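PDB 3Q63: Mll2253 protein from Mesorhizobium loti, which is of unknown function but belongs to the AHA1 family and probably adopts the Bet v 1-like fold, which often encloses a ligand-binding cavity. Local coordinates for residues W25-Q30 against Q137-T142. Numbering follows the deposited sequence.
Sequences WRALTQ and QLLDRT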
loop_
_atom_site.group_PDB
_atom_site.type_symbol
_atom_site.label_atom_id
_atom_site.label_comp_id
_atom_site.label_asym_id
_atom_site.label_seq_id
_atom_site.Cartn_x
_atom_site.Cartn_y
_atom_site.Cartn_z
ATOM N N TRP B 25 -0.305 23.241 -2.358
ATOM C CA TRP B 25 -1.549 23.103 -1.610
ATOM C C TRP B 25 -2.607 22.309 -2.362
ATOM O O TRP B 25 -3.293 21.466 -1.774
ATOM C CB TRP B 25 -2.115 24.476 -1.233
ATOM C CG TRP B 25 -3.397 24.382 -0.445
ATOM C CD1 TRP B 25 -4.667 24.584 -0.911
ATOM C CD2 TRP B 25 -3.532 24.026 0.937
ATOM N NE1 TRP B 25 -5.581 24.379 0.094
ATOM C CE2 TRP B 25 -4.912 24.036 1.239
ATOM C CE3 TRP B 25 -2.620 23.700 1.950
ATOM C CZ2 TRP B 25 -5.402 23.736 2.512
ATOM C CZ3 TRP B 25 -3.111 23.400 3.217
ATOM C CH2 TRP B 25 -4.487 23.422 3.485
ATOM N N ARG B 26 -2.747 22.580 -3.655
ATOM C CA ARG B 26 -3.723 21.875 -4.479
ATOM C C ARG B 26 -3.402 20.393 -4.576
ATOM O O ARG B 26 -4.292 19.547 -4.462
ATOM C CB ARG B 26 -3.786 22.490 -5.883
ATOM C CG ARG B 26 -4.710 23.704 -5.968
ATOM C CD ARG B 26 -4.782 24.264 -7.381
ATOM N NE ARG B 26 -3.705 25.211 -7.656
ATOM C CZ ARG B 26 -3.561 26.381 -7.036
ATOM N NH1 ARG B 26 -4.426 26.757 -6.101
ATOM N NH2 ARG B 26 -2.555 27.180 -7.356
ATOM N N ALA B 27 -2.127 20.075 -4.771
ATOM C CA ALA B 27 -1.717 18.678 -4.874
ATOM C C ALA B 27 -1.983 17.921 -3.569
ATOM O O ALA B 27 -2.146 16.704 -3.574
ATOM C CB ALA B 27 -0.236 18.592 -5.242
ATOM N N LEU B 28 -2.029 18.644 -2.454
ATOM C CA LEU B 28 -2.266 18.027 -1.147
ATOM C C LEU B 28 -3.744 17.959 -0.751
ATOM O O LEU B 28 -4.114 17.213 0.155
ATOM C CB LEU B 28 -1.516 18.804 -0.057
ATOM C CG LEU B 28 0.013 18.802 -0.105
ATOM C CD1 LEU B 28 0.561 19.836 0.852
ATOM C CD2 LEU B 28 0.532 17.415 0.230
ATOM N N THR B 29 -4.580 18.735 -1.435
ATOM C CA THR B 29 -5.999 18.807 -1.116
ATOM C C THR B 29 -6.967 18.398 -2.230
ATOM O O THR B 29 -8.175 18.383 -2.024
ATOM C CB THR B 29 -6.365 20.233 -0.668
ATOM O OG1 THR B 29 -6.029 21.156 -1.710
ATOM C CG2 THR B 29 -5.600 20.605 0.600
ATOM N N GLN B 30 -6.441 18.074 -3.406
ATOM C CA GLN B 30 -7.286 17.668 -4.529
ATOM C C GLN B 30 -7.257 16.155 -4.672
ATOM O O GLN B 30 -6.210 15.575 -4.948
ATOM C CB GLN B 30 -6.777 18.301 -5.817
ATOM C CG GLN B 30 -6.840 19.810 -5.826
ATOM C CD GLN B 30 -8.051 20.322 -6.550
ATOM O OE1 GLN B 30 -9.187 20.099 -6.125
ATOM N NE2 GLN B 30 -7.824 21.008 -7.663
ATOM N N GLN B 137 7.490 14.918 -8.487
ATOM C CA GLN B 137 7.432 14.465 -9.873
ATOM C C GLN B 137 6.144 14.986 -10.510
ATOM O O GLN B 137 6.146 15.465 -11.642
ATOM C CB GLN B 137 7.464 12.933 -9.918
ATOM C CG GLN B 137 7.114 12.343 -11.276
ATOM C CD GLN B 137 7.120 10.820 -11.275
ATOM O OE1 GLN B 137 6.477 10.179 -10.434
ATOM N NE2 GLN B 137 7.838 10.233 -12.227
ATOM N N LEU B 138 5.046 14.883 -9.768
ATOM C CA LEU B 138 3.749 15.350 -10.240
ATOM C C LEU B 138 3.778 16.854 -10.517
ATOM O O LEU B 138 3.348 17.301 -11.580
ATOM C CB LEU B 138 2.668 15.041 -9.204
ATOM C CG LEU B 138 1.283 15.636 -9.461
ATOM C CD1 LEU B 138 0.690 15.009 -10.705
ATOM C CD2 LEU B 138 0.380 15.402 -8.253
ATOM N N LEU B 139 4.284 17.624 -9.557
ATOM C CA LEU B 139 4.366 19.073 -9.694
ATOM C C LEU B 139 5.199 19.493 -10.909
ATOM O O LEU B 139 4.918 20.521 -11.533
ATOM C CB LEU B 139 4.939 19.694 -8.409
ATOM C CG LEU B 139 4.040 19.587 -7.163
ATOM C CD1 LEU B 139 4.724 20.212 -5.941
ATOM C CD2 LEU B 139 2.724 20.306 -7.442
ATOM N N ASP B 140 6.213 18.698 -11.249
ATOM C CA ASP B 140 7.060 18.992 -12.405
ATOM C C ASP B 140 6.409 18.629 -13.741
ATOM O O ASP B 140 6.524 19.380 -14.708
ATOM C CB ASP B 140 8.406 18.264 -12.310
ATOM C CG ASP B 140 9.341 18.888 -11.291
ATOM O OD1 ASP B 140 9.178 20.093 -10.980
ATOM O OD2 ASP B 140 10.254 18.177 -10.809
ATOM N N ARG B 141 5.732 17.487 -13.807
ATOM C CA ARG B 141 5.108 17.098 -15.063
ATOM C C ARG B 141 3.847 17.896 -15.357
ATOM O O ARG B 141 3.355 17.889 -16.482
ATOM C CB ARG B 141 4.772 15.609 -15.076
ATOM C CG ARG B 141 3.571 15.227 -14.240
ATOM C CD ARG B 141 3.039 13.875 -14.682
ATOM N NE ARG B 141 4.096 12.867 -14.780
ATOM C CZ ARG B 141 4.675 12.277 -13.738
ATOM N NH1 ARG B 141 4.305 12.592 -12.502
ATOM N NH2 ARG B 141 5.621 11.363 -13.932
ATOM N N THR B 142 3.316 18.575 -14.344
ATOM C CA THR B 142 2.115 19.377 -14.530
ATOM C C THR B 142 2.498 20.844 -14.629
ATOM O O THR B 142 1.641 21.723 -14.604
ATOM C CB THR B 142 1.116 19.192 -13.365
ATOM O OG1 THR B 142 1.713 19.622 -12.135
ATOM C CG2 THR B 142 0.710 17.737 -13.251
#
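A27 and the two leucines L138 and L139 make an entirely apolar contact, in which one methyl group meets two branch ends. CB of A27 lies 4.1 Å from CD2 of L139 and 4.4 Å from CD2 of L138. The nearest CA pair is A27 and L139, 7.8 Å apart. L138 directs its CB at the short helix. L139 sets out at a slant, with CG anti to the carbonyl carbon (chi1 -67°); CD1 carries the chain on, anti to CA (chi2 179°), and the other branch, CD2, is turned to the alanine methyl. All three residues are buried, although the contact is small, burying just 84 Å² between the segments.

No polar bond links the two segments; two threonines bond back within their own. OG1 of T29 donates to O of W25 at 2.8 Å, from above the carbonyl plane, and OG1 of T142 donates to O of L138 at 2.9 Å.

W37 of helix 31-37 touches L138 and hydrogen-bonds to O of A27. The contact thus packs the short helix 21-29 against the end of the long C-terminal helix 118-141, an arrangement characteristic of the helix-grip, Bet v 1-like fold.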